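Local structure of beta-N-acetylhexosaminidase (5BZA) at residues I228-V231 with L232-L236; A261-F264 with F265-G269; I297-G300 with K301-S305; I306-V309 with D310-S314. The protein probably hydrolyses terminal non-reducing N-acetyl-D-hexosamine residues of N-acetyl-beta-D-hexosaminides, as a glycosyl hydrolase of family 3 from a thermophile. One frame throughout, in Å; residues are numbered along the deposited sequence.

Interaction 1. Residues I228-V231 with L232-L236; sequences ITEV and LREKL. With CD (cadmium ion), chain R.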
loop_
_atom_site.group_PDB
_atom_site.type_symbol
_atom_site.label_atom_id
_atom_site.label_comp_id
_atom_site.label_asym_id
_atom_site.label_seq_id
_atom_site.Cartn_x
_atom_site.Cartn_y
_atom_site.Cartn_z
ATOM N N ILE B 228 21.641 8.023 -29.853
ATOM C CA ILE B 228 20.448 8.791 -29.479
ATOM C C ILE B 228 19.913 9.630 -30.657
ATOM O O ILE B 228 18.709 9.677 -30.880
ATOM C CB ILE B 228 20.709 9.686 -28.241
ATOM C CG1 ILE B 228 21.153 8.848 -27.061
ATOM C CG2 ILE B 228 19.458 10.511 -27.869
ATOM C CD1 ILE B 228 21.686 9.704 -25.941
ATOM N N THR B 229 20.784 10.273 -31.445
ATOM C CA THR B 229 20.251 11.064 -32.572
ATOM C C THR B 229 19.999 10.203 -33.816
ATOM O O THR B 229 18.880 10.170 -34.340
ATOM C CB THR B 229 21.174 12.236 -33.002
ATOM O OG1 THR B 229 21.449 13.094 -31.890
ATOM C CG2 THR B 229 20.474 13.060 -34.102
ATOM N N GLU B 230 21.009 9.464 -34.263
ATOM C CA GLU B 230 20.870 8.743 -35.527
ATOM C C GLU B 230 19.870 7.602 -35.362
ATOM O O GLU B 230 19.002 7.378 -36.231
ATOM C CB GLU B 230 22.217 8.203 -36.021
ATOM C CG GLU B 230 23.240 9.275 -36.327
ATOM C CD GLU B 230 24.436 8.740 -37.091
ATOM O OE1 GLU B 230 24.344 7.615 -37.640
ATOM O OE2 GLU B 230 25.492 9.420 -37.089
ATOM N N VAL B 231 19.990 6.848 -34.274
ATOM C CA VAL B 231 19.059 5.746 -34.122
ATOM C C VAL B 231 17.746 6.170 -33.485
ATOM O O VAL B 231 16.686 5.983 -34.094
ATOM C CB VAL B 231 19.680 4.593 -33.332
ATOM C CG1 VAL B 231 18.696 3.425 -33.227
ATOM C CG2 VAL B 231 20.890 4.155 -34.058
ATOM N N LEU B 232 17.784 6.777 -32.299
ATOM C CA LEU B 232 16.540 7.016 -31.577
ATOM C C LEU B 232 15.704 8.175 -32.135
ATOM O O LEU B 232 14.480 8.028 -32.331
ATOM C CB LEU B 232 16.834 7.248 -30.095
ATOM C CG LEU B 232 15.567 7.524 -29.276
ATOM C CD1 LEU B 232 14.607 6.334 -29.341
ATOM C CD2 LEU B 232 15.909 7.889 -27.881
ATOM N N ARG B 233 16.333 9.343 -32.320
ATOM C CA ARG B 233 15.627 10.515 -32.861
ATOM C C ARG B 233 15.243 10.358 -34.344
ATOM O O ARG B 233 14.130 10.706 -34.744
ATOM C CB ARG B 233 16.458 11.788 -32.702
ATOM C CG ARG B 233 16.796 12.170 -31.279
ATOM C CD ARG B 233 15.561 12.309 -30.421
ATOM N NE ARG B 233 15.864 13.039 -29.184
ATOM C CZ ARG B 233 14.952 13.432 -28.290
ATOM N NH1 ARG B 233 13.669 13.126 -28.484
ATOM N NH2 ARG B 233 15.323 14.091 -27.190
ATOM N N GLU B 234 16.180 9.886 -35.162
ATOM C CA GLU B 234 15.942 9.802 -36.603
ATOM C C GLU B 234 15.383 8.458 -37.105
ATOM O O GLU B 234 14.213 8.396 -37.531
ATOM C CB GLU B 234 17.226 10.131 -37.343
ATOM C CG GLU B 234 17.461 11.641 -37.339
ATOM C CD GLU B 234 18.882 12.007 -37.674
ATOM O OE1 GLU B 234 19.617 11.111 -38.149
ATOM O OE2 GLU B 234 19.258 13.182 -37.462
ATOM N N LYS B 235 16.173 7.382 -37.034
ATOM C CA LYS B 235 15.703 6.087 -37.544
ATOM C C LYS B 235 14.374 5.720 -36.844
ATOM O O LYS B 235 13.384 5.348 -37.508
ATOM C CB LYS B 235 16.762 5.001 -37.341
ATOM C CG LYS B 235 17.767 4.996 -38.495
ATOM C CD LYS B 235 18.735 3.807 -38.594
ATOM C CE LYS B 235 19.565 3.951 -39.914
ATOM N NZ LYS B 235 20.347 2.721 -40.275
ATOM N N LEU B 236 14.313 5.890 -35.520
ATOM C CA LEU B 236 13.123 5.480 -34.753
ATOM C C LEU B 236 12.061 6.553 -34.609
ATOM O O LEU B 236 10.921 6.264 -34.201
ATOM C CB LEU B 236 13.564 5.028 -33.365
ATOM C CG LEU B 236 14.225 3.672 -33.420
ATOM C CD1 LEU B 236 14.978 3.296 -32.140
ATOM C CD2 LEU B 236 13.141 2.698 -33.725
HETATM CD CD CD R . 21.868 12.435 -38.660
#
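The carbonyl O of T229 receives the backbone N of E234 at 2.8 Å, five residues on, and the donor lies nearly on the line of the C=O bond (171°). This is pi-helical pairing, and it recurs from I228 to R233, from E230 to K235 and from V231 to L236, in the last turns of the helix that leads from strand 205-208 to strand 241-243 in the family 3 TIM barrel. On one side of the widened helix, E234 extends beyond CG and carries its carboxylate slantwise across T229, with OE2 3.6 Å from T229 CG2. The same carboxylate holds a cadmium ion, with OE1 at 2.7 Å from the metal. T229 OG1 turns instead to A268 O. R233 CG, set beside the backbone N by chi1 of -61°, lies 3.2 Å from I228 O; the bend at chi2 then turns the chain toward the carbonyls of F238, G240 and G269 and the side chain of N271. Around the helix, L232 and L236 meet F198 of helix 192-198. V231 and L236 run side by side in the same direction, their branches closing to 3.9 Å between V231 CG1 and L236 CD1.

Interaction 2. Residues A261-F264 with F265-G269; sequences AVRF and FIEAG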
loop_
_atom_site.group_PDB
_atom_site.type_symbol
_atom_site.label_atom_id
_atom_site.label_comp_id
_atom_site.label_asym_id
_atom_site.label_seq_id
_atom_site.Cartn_x
_atom_site.Cartn_y
_atom_site.Cartn_z
ATOM N N ALA B 261 30.061 14.126 -19.217
ATOM C CA ALA B 261 28.737 13.485 -19.153
ATOM C C ALA B 261 27.625 14.440 -19.578
ATOM O O ALA B 261 26.776 14.108 -20.421
ATOM C CB ALA B 261 28.474 12.962 -17.759
ATOM N N VAL B 262 27.642 15.640 -19.011
ATOM C CA VAL B 262 26.642 16.643 -19.355
ATOM C C VAL B 262 26.691 17.038 -20.833
ATOM O O VAL B 262 25.631 17.031 -21.521
ATOM C CB VAL B 262 26.781 17.868 -18.452
ATOM C CG1 VAL B 262 25.870 18.992 -18.911
ATOM C CG2 VAL B 262 26.428 17.455 -17.015
ATOM N N ARG B 263 27.904 17.382 -21.309
ATOM C CA ARG B 263 28.112 17.815 -22.699
ATOM C C ARG B 263 27.672 16.733 -23.662
ATOM O O ARG B 263 26.882 16.973 -24.566
ATOM C CB ARG B 263 29.588 18.131 -23.012
ATOM C CG ARG B 263 29.762 18.855 -24.379
ATOM C CD ARG B 263 31.221 18.921 -24.913
ATOM N NE ARG B 263 32.211 18.910 -23.840
ATOM C CZ ARG B 263 32.944 17.844 -23.509
ATOM N NH1 ARG B 263 32.843 16.691 -24.198
ATOM N NH2 ARG B 263 33.801 17.940 -22.494
ATOM N N PHE B 264 28.220 15.539 -23.478
ATOM C CA PHE B 264 27.939 14.460 -24.410
ATOM C C PHE B 264 26.427 14.165 -24.405
ATOM O O PHE B 264 25.812 14.093 -25.467
ATOM C CB PHE B 264 28.729 13.198 -24.066
ATOM C CG PHE B 264 30.173 13.211 -24.540
ATOM C CD1 PHE B 264 30.506 13.750 -25.769
ATOM C CD2 PHE B 264 31.194 12.676 -23.734
ATOM C CE1 PHE B 264 31.835 13.744 -26.210
ATOM C CE2 PHE B 264 32.515 12.678 -24.146
ATOM C CZ PHE B 264 32.848 13.205 -25.406
ATOM N N PHE B 265 25.833 14.009 -23.219
ATOM C CA PHE B 265 24.424 13.639 -23.172
ATOM C C PHE B 265 23.546 14.671 -23.885
ATOM O O PHE B 265 22.698 14.314 -24.708
ATOM C CB PHE B 265 23.971 13.461 -21.725
ATOM C CG PHE B 265 22.493 13.236 -21.572
ATOM C CD1 PHE B 265 21.930 11.991 -21.818
ATOM C CD2 PHE B 265 21.659 14.285 -21.194
ATOM C CE1 PHE B 265 20.551 11.799 -21.662
ATOM C CE2 PHE B 265 20.280 14.088 -21.033
ATOM C CZ PHE B 265 19.731 12.849 -21.263
ATOM N N ILE B 266 23.742 15.947 -23.598
ATOM C CA ILE B 266 22.838 16.931 -24.194
ATOM C C ILE B 266 23.112 17.115 -25.691
ATOM O O ILE B 266 22.184 17.168 -26.518
ATOM C CB ILE B 266 22.926 18.267 -23.446
ATOM C CG1 ILE B 266 22.362 18.087 -22.028
ATOM C CG2 ILE B 266 22.086 19.331 -24.150
ATOM C CD1 ILE B 266 20.883 17.686 -21.997
ATOM N N GLU B 267 24.391 17.165 -26.041
ATOM C CA GLU B 267 24.775 17.256 -27.442
ATOM C C GLU B 267 24.308 16.010 -28.210
ATOM O O GLU B 267 24.149 16.068 -29.439
ATOM C CB GLU B 267 26.278 17.481 -27.564
ATOM C CG GLU B 267 26.651 18.933 -27.280
ATOM C CD GLU B 267 26.038 19.896 -28.308
ATOM O OE1 GLU B 267 26.206 19.656 -29.524
ATOM O OE2 GLU B 267 25.377 20.879 -27.912
ATOM N N ALA B 268 24.168 14.883 -27.496
ATOM C CA ALA B 268 23.713 13.610 -28.069
ATOM C C ALA B 268 22.229 13.592 -28.383
ATOM O O ALA B 268 21.749 12.729 -29.121
ATOM C CB ALA B 268 24.069 12.450 -27.171
ATOM N N GLY B 269 21.486 14.530 -27.822
ATOM C CA GLY B 269 20.063 14.567 -28.086
ATOM C C GLY B 269 19.279 14.211 -26.851
ATOM O O GLY B 269 18.081 14.095 -26.907
#
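F264 O and A268 meet closely at the end of this helix: A268 N donates to F264 O at 2.7 Å in a bent bond (132° at the hydrogen), and A268 CB lies only 2.9 Å from the same oxygen. Earlier in the helix, F265 N reaches A261 O and I266 N reaches V262 O in ordinary alpha-helical fashion. The buried flank belongs to V262, F265 and I266. F265 places its ring anti to its own backbone N (chi1 173°), carrying it away from the preceding turn to M247 and I273, while V262 touches both I273 and helix 281-293. In the TIM barrel this helix, 258-268, packs on the eighth strand, 273-275. It closes in a Schellman motif: G269 takes a positive phi of 111°, which its missing side chain permits, and its N bonds back to I266 O at 3.0 Å. The partly exposed flank is looser. There R263 and E267 touch mainly through their aliphatic stems, with 4.3 Å between R263 CG and E267 CG, and E267 bends at CG to carry its carboxylate off to K301 and the backbone N of E298. The R263 guanidinium comes edge-on to F264, with NH1 3.6 Å above one face of the ring and offset toward the rim, while NH2 has a weak, long ion pair with E259.

Interaction 3. Residues I297-G300 with K301-S305; sequences IERG and KVERS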
loop_
_atom_site.group_PDB
_atom_site.type_symbol
_atom_site.label_atom_id
_atom_site.label_comp_id
_atom_site.label_asym_id
_atom_site.label_seq_id
_atom_site.Cartn_x
_atom_site.Cartn_y
_atom_site.Cartn_z
ATOM N N ILE B 297 27.804 23.607 -25.725
ATOM C CA ILE B 297 26.465 23.058 -25.882
ATOM C C ILE B 297 25.637 24.042 -26.687
ATOM O O ILE B 297 25.547 25.220 -26.319
ATOM C CB ILE B 297 25.763 22.771 -24.485
ATOM C CG1 ILE B 297 26.398 21.544 -23.804
ATOM C CG2 ILE B 297 24.241 22.528 -24.634
ATOM C CD1 ILE B 297 25.722 21.126 -22.485
ATOM N N GLU B 298 25.072 23.577 -27.803
ATOM C CA GLU B 298 24.203 24.399 -28.645
ATOM C C GLU B 298 22.936 24.830 -27.884
ATOM O O GLU B 298 22.267 23.992 -27.264
ATOM C CB GLU B 298 23.794 23.654 -29.922
ATOM C CG GLU B 298 23.167 24.582 -30.961
ATOM C CD GLU B 298 22.443 23.850 -32.079
ATOM O OE1 GLU B 298 22.451 22.597 -32.097
ATOM O OE2 GLU B 298 21.838 24.538 -32.935
ATOM N N ARG B 299 22.596 26.117 -27.952
ATOM C CA ARG B 299 21.418 26.635 -27.260
ATOM C C ARG B 299 20.147 25.970 -27.759
ATOM O O ARG B 299 19.228 25.711 -26.977
ATOM C CB ARG B 299 21.264 28.145 -27.462
ATOM C CG ARG B 299 20.096 28.747 -26.683
ATOM C CD ARG B 299 19.852 30.202 -27.072
ATOM N NE ARG B 299 18.947 30.264 -28.235
ATOM C CZ ARG B 299 18.674 31.367 -28.927
ATOM N NH1 ARG B 299 19.236 32.526 -28.595
ATOM N NH2 ARG B 299 17.839 31.306 -29.954
ATOM N N GLY B 300 20.091 25.720 -29.071
ATOM C CA GLY B 300 18.913 25.131 -29.692
ATOM C C GLY B 300 18.491 23.831 -29.021
ATOM O O GLY B 300 17.296 23.542 -28.876
ATOM N N LYS B 301 19.486 23.057 -28.589
ATOM C CA LYS B 301 19.242 21.762 -27.977
ATOM C C LYS B 301 18.660 21.918 -26.565
ATOM O O LYS B 301 17.686 21.235 -26.208
ATOM C CB LYS B 301 20.532 20.971 -27.940
ATOM C CG LYS B 301 20.926 20.532 -29.308
ATOM C CD LYS B 301 22.245 19.811 -29.299
ATOM C CE LYS B 301 22.704 19.579 -30.728
ATOM N NZ LYS B 301 24.163 19.574 -30.707
ATOM N N VAL B 302 19.245 22.819 -25.782
ATOM C CA VAL B 302 18.737 23.114 -24.446
ATOM C C VAL B 302 17.310 23.583 -24.542
ATOM O O VAL B 302 16.465 23.132 -23.777
ATOM C CB VAL B 302 19.566 24.174 -23.699
ATOM C CG1 VAL B 302 18.943 24.460 -22.352
ATOM C CG2 VAL B 302 20.972 23.694 -23.496
ATOM N N GLU B 303 17.042 24.458 -25.512
ATOM C CA GLU B 303 15.697 24.987 -25.752
ATOM C C GLU B 303 14.667 23.928 -26.189
ATOM O O GLU B 303 13.506 23.956 -25.743
ATOM C CB GLU B 303 15.766 26.102 -26.792
ATOM C CG GLU B 303 14.445 26.827 -27.019
ATOM C CD GLU B 303 14.469 27.700 -28.263
ATOM O OE1 GLU B 303 15.560 27.830 -28.888
ATOM O OE2 GLU B 303 13.395 28.250 -28.611
ATOM N N ARG B 304 15.063 23.029 -27.093
ATOM C CA ARG B 304 14.163 21.965 -27.549
ATOM C C ARG B 304 13.847 21.054 -26.382
ATOM O O ARG B 304 12.715 20.609 -26.211
ATOM C CB ARG B 304 14.778 21.158 -28.714
ATOM C CG ARG B 304 14.813 21.933 -30.044
ATOM C CD ARG B 304 15.046 21.068 -31.291
ATOM N NE ARG B 304 16.379 20.462 -31.378
ATOM C CZ ARG B 304 17.457 21.069 -31.896
ATOM N NH1 ARG B 304 17.380 22.329 -32.338
ATOM N NH2 ARG B 304 18.630 20.430 -31.943
ATOM N N SER B 305 14.883 20.780 -25.595
ATOM C CA SER B 305 14.763 20.003 -24.378
ATOM C C SER B 305 13.754 20.613 -23.391
ATOM O O SER B 305 12.828 19.934 -22.937
ATOM C CB SER B 305 16.140 19.877 -23.738
ATOM O OG SER B 305 16.946 18.977 -24.493
#
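G300 O lies 3.5 Å above one face of the R304 guanidinium, offset toward the rim, and K301 N stands farther off above that same face. E298 OE1 approaches this group obliquely, 4.4 Å from R304 NH2, too far for a salt bridge. The R299 guanidinium is likewise met obliquely by E303 OE1, again without ion-pair contact; E303 is a zinc ligand in another structure of this protein. Both arginines belong to the start of helix 299-314, for which E298 is the N-cap residue. E298 O receives K301 N at 3.2 Å, with the donor well above the carbonyl plane, whereas R299 O takes E303 N at 2.9 Å nearly straight (167° at the hydrogen). Across the cap, I297 and V302 form a hydrophobic staple: the two side chains cross at about a right angle, with 3.7 Å between I297 CG2 and V302 CG2, and I297 packs on helix 281-293. K301 stretches its chain across E298, so that E298 OE1 lies 3.3 Å from K301 CE; the ion pair to NZ is long. K301 NZ has its main salt bridge with E267, modelled too close, so its place is less sure. K301 O accepts S305 N and S305 OG from opposite faces of its plane. E298 is thus at most a weak, long-range partner of R304 and K301, and the staple closes the apolar side.

Interaction 4. Residues I306-V309 with D310-S314; sequences IKIV and DEYLS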
loop_
_atom_site.group_PDB
_atom_site.type_symbol
_atom_site.label_atom_id
_atom_site.label_comp_id
_atom_site.label_asym_id
_atom_site.label_seq_id
_atom_site.Cartn_x
_atom_site.Cartn_y
_atom_site.Cartn_z
ATOM N N ILE B 306 13.934 21.892 -23.070
ATOM C CA ILE B 306 13.015 22.603 -22.200
ATOM C C ILE B 306 11.588 22.530 -22.743
ATOM O O ILE B 306 10.621 22.344 -21.977
ATOM C CB ILE B 306 13.453 24.053 -21.993
ATOM C CG1 ILE B 306 14.692 24.074 -21.099
ATOM C CG2 ILE B 306 12.336 24.864 -21.375
ATOM C CD1 ILE B 306 15.216 25.456 -20.783
ATOM N N LYS B 307 11.450 22.654 -24.065
ATOM C CA LYS B 307 10.124 22.573 -24.684
ATOM C C LYS B 307 9.479 21.199 -24.422
ATOM O O LYS B 307 8.295 21.101 -24.026
ATOM C CB LYS B 307 10.225 22.815 -26.195
ATOM C CG LYS B 307 8.887 22.795 -26.928
ATOM C CD LYS B 307 9.012 23.367 -28.335
ATOM C CE LYS B 307 7.852 22.907 -29.227
ATOM N NZ LYS B 307 6.582 22.702 -28.441
ATOM N N ILE B 308 10.279 20.146 -24.606
ATOM C CA ILE B 308 9.802 18.792 -24.376
ATOM C C ILE B 308 9.363 18.590 -22.903
ATOM O O ILE B 308 8.253 18.103 -22.634
ATOM C CB ILE B 308 10.876 17.760 -24.773
ATOM C CG1 ILE B 308 11.107 17.797 -26.280
ATOM C CG2 ILE B 308 10.466 16.365 -24.381
ATOM C CD1 ILE B 308 12.136 16.813 -26.759
ATOM N N VAL B 309 10.221 18.985 -21.961
ATOM C CA VAL B 309 9.872 18.829 -20.567
ATOM C C VAL B 309 8.584 19.569 -20.227
ATOM O O VAL B 309 7.715 19.033 -19.533
ATOM C CB VAL B 309 10.989 19.305 -19.641
ATOM C CG1 VAL B 309 10.474 19.380 -18.189
ATOM C CG2 VAL B 309 12.168 18.386 -19.749
ATOM N N ASP B 310 8.437 20.783 -20.747
ATOM C CA ASP B 310 7.215 21.555 -20.489
ATOM C C ASP B 310 5.984 20.859 -21.071
ATOM O O ASP B 310 4.925 20.798 -20.437
ATOM C CB ASP B 310 7.377 22.972 -21.034
ATOM C CG ASP B 310 8.083 23.883 -20.044
ATOM O OD1 ASP B 310 8.181 23.497 -18.853
ATOM O OD2 ASP B 310 8.588 24.952 -20.457
ATOM N N GLU B 311 6.114 20.302 -22.264
ATOM C CA GLU B 311 4.988 19.542 -22.790
ATOM C C GLU B 311 4.630 18.402 -21.819
ATOM O O GLU B 311 3.457 18.276 -21.435
ATOM C CB GLU B 311 5.291 19.034 -24.212
ATOM C CG GLU B 311 5.309 20.208 -25.215
ATOM C CD GLU B 311 5.907 19.866 -26.600
ATOM O OE1 GLU B 311 5.786 20.715 -27.524
ATOM O OE2 GLU B 311 6.535 18.787 -26.759
ATOM N N TYR B 312 5.619 17.622 -21.361
ATOM C CA TYR B 312 5.301 16.497 -20.454
ATOM C C TYR B 312 4.651 16.987 -19.149
ATOM O O TYR B 312 3.656 16.423 -18.685
ATOM C CB TYR B 312 6.546 15.652 -20.130
ATOM C CG TYR B 312 6.835 14.612 -21.210
ATOM C CD1 TYR B 312 7.198 15.013 -22.496
ATOM C CD2 TYR B 312 6.708 13.235 -20.963
ATOM C CE1 TYR B 312 7.449 14.069 -23.520
ATOM C CE2 TYR B 312 6.950 12.278 -21.991
ATOM C CZ TYR B 312 7.328 12.706 -23.272
ATOM O OH TYR B 312 7.595 11.791 -24.310
ATOM N N LEU B 313 5.253 18.009 -18.549
ATOM C CA LEU B 313 4.753 18.618 -17.340
ATOM C C LEU B 313 3.300 18.990 -17.505
ATOM O O LEU B 313 2.459 18.651 -16.662
ATOM C CB LEU B 313 5.566 19.856 -16.981
ATOM C CG LEU B 313 6.918 19.566 -16.325
ATOM C CD1 LEU B 313 7.745 20.815 -16.099
ATOM C CD2 LEU B 313 6.651 18.864 -14.993
ATOM N N SER B 314 2.986 19.643 -18.616
ATOM C CA SER B 314 1.613 20.080 -18.849
ATOM C C SER B 314 0.688 18.871 -18.968
ATOM O O SER B 314 -0.456 18.902 -18.498
ATOM C CB SER B 314 1.538 20.980 -20.072
ATOM O OG SER B 314 2.215 22.197 -19.780
#
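I308 lies alongside Y312, both side chains pointing the same way, and its CG2 methyl sits 3.9 Å from Y312 CE1. The ring also brings an edge to the backbone, with CD1 3.3 Å from I308 O near the plane of the ring. A turn of regular alpha helix, the later half of helix 299-314, sets this spacing through Y312 N to I308 O and L313 N to V309 O, the latter at 2.8 Å and 174°. V309 and L313 repeat the side-by-side packing, their branches 3.7 Å apart at V309 CG1 and L313 CD1; I308 and V309 both touch L241, joining the helix to barrel strand 241-243. The polar flank differs. K307 reaches E311 in a salt bridge whose modelled separation is too short to be taken literally. D310 OD1 forms a salt bridge with K7, while D310 O accepts S314 N and S314 OG from opposite faces of its plane. Past the apolar neighbours, Y312 OH bonds to both T204 O and L241 N, and K203 makes a cation-pi contact with the ring. A phenol gripped at its hydroxyl and held alongside I308 should therefore have little freedom to turn.

In the fold
Interactions 1 and 2 lie with centres 14 Å apart and are joined where the first helix meets the end of the second: R233 NH2 is 2.8 Å from G269 O, and T229 OG1 is 2.8 Å from A268 O. Interaction 2 is tied in turn to interaction 3, about 10 Å away between centres, with 2.7 Å between E267 OE2 and E298 N. Interaction 4 carries the helix of interaction 3 onward and returns to interaction 1 by light packing of I308 CD1 on R233. D245, which binds cadmium here together with H161, is about 8 Å from the F265 side chain and about 10 Å from that of I228.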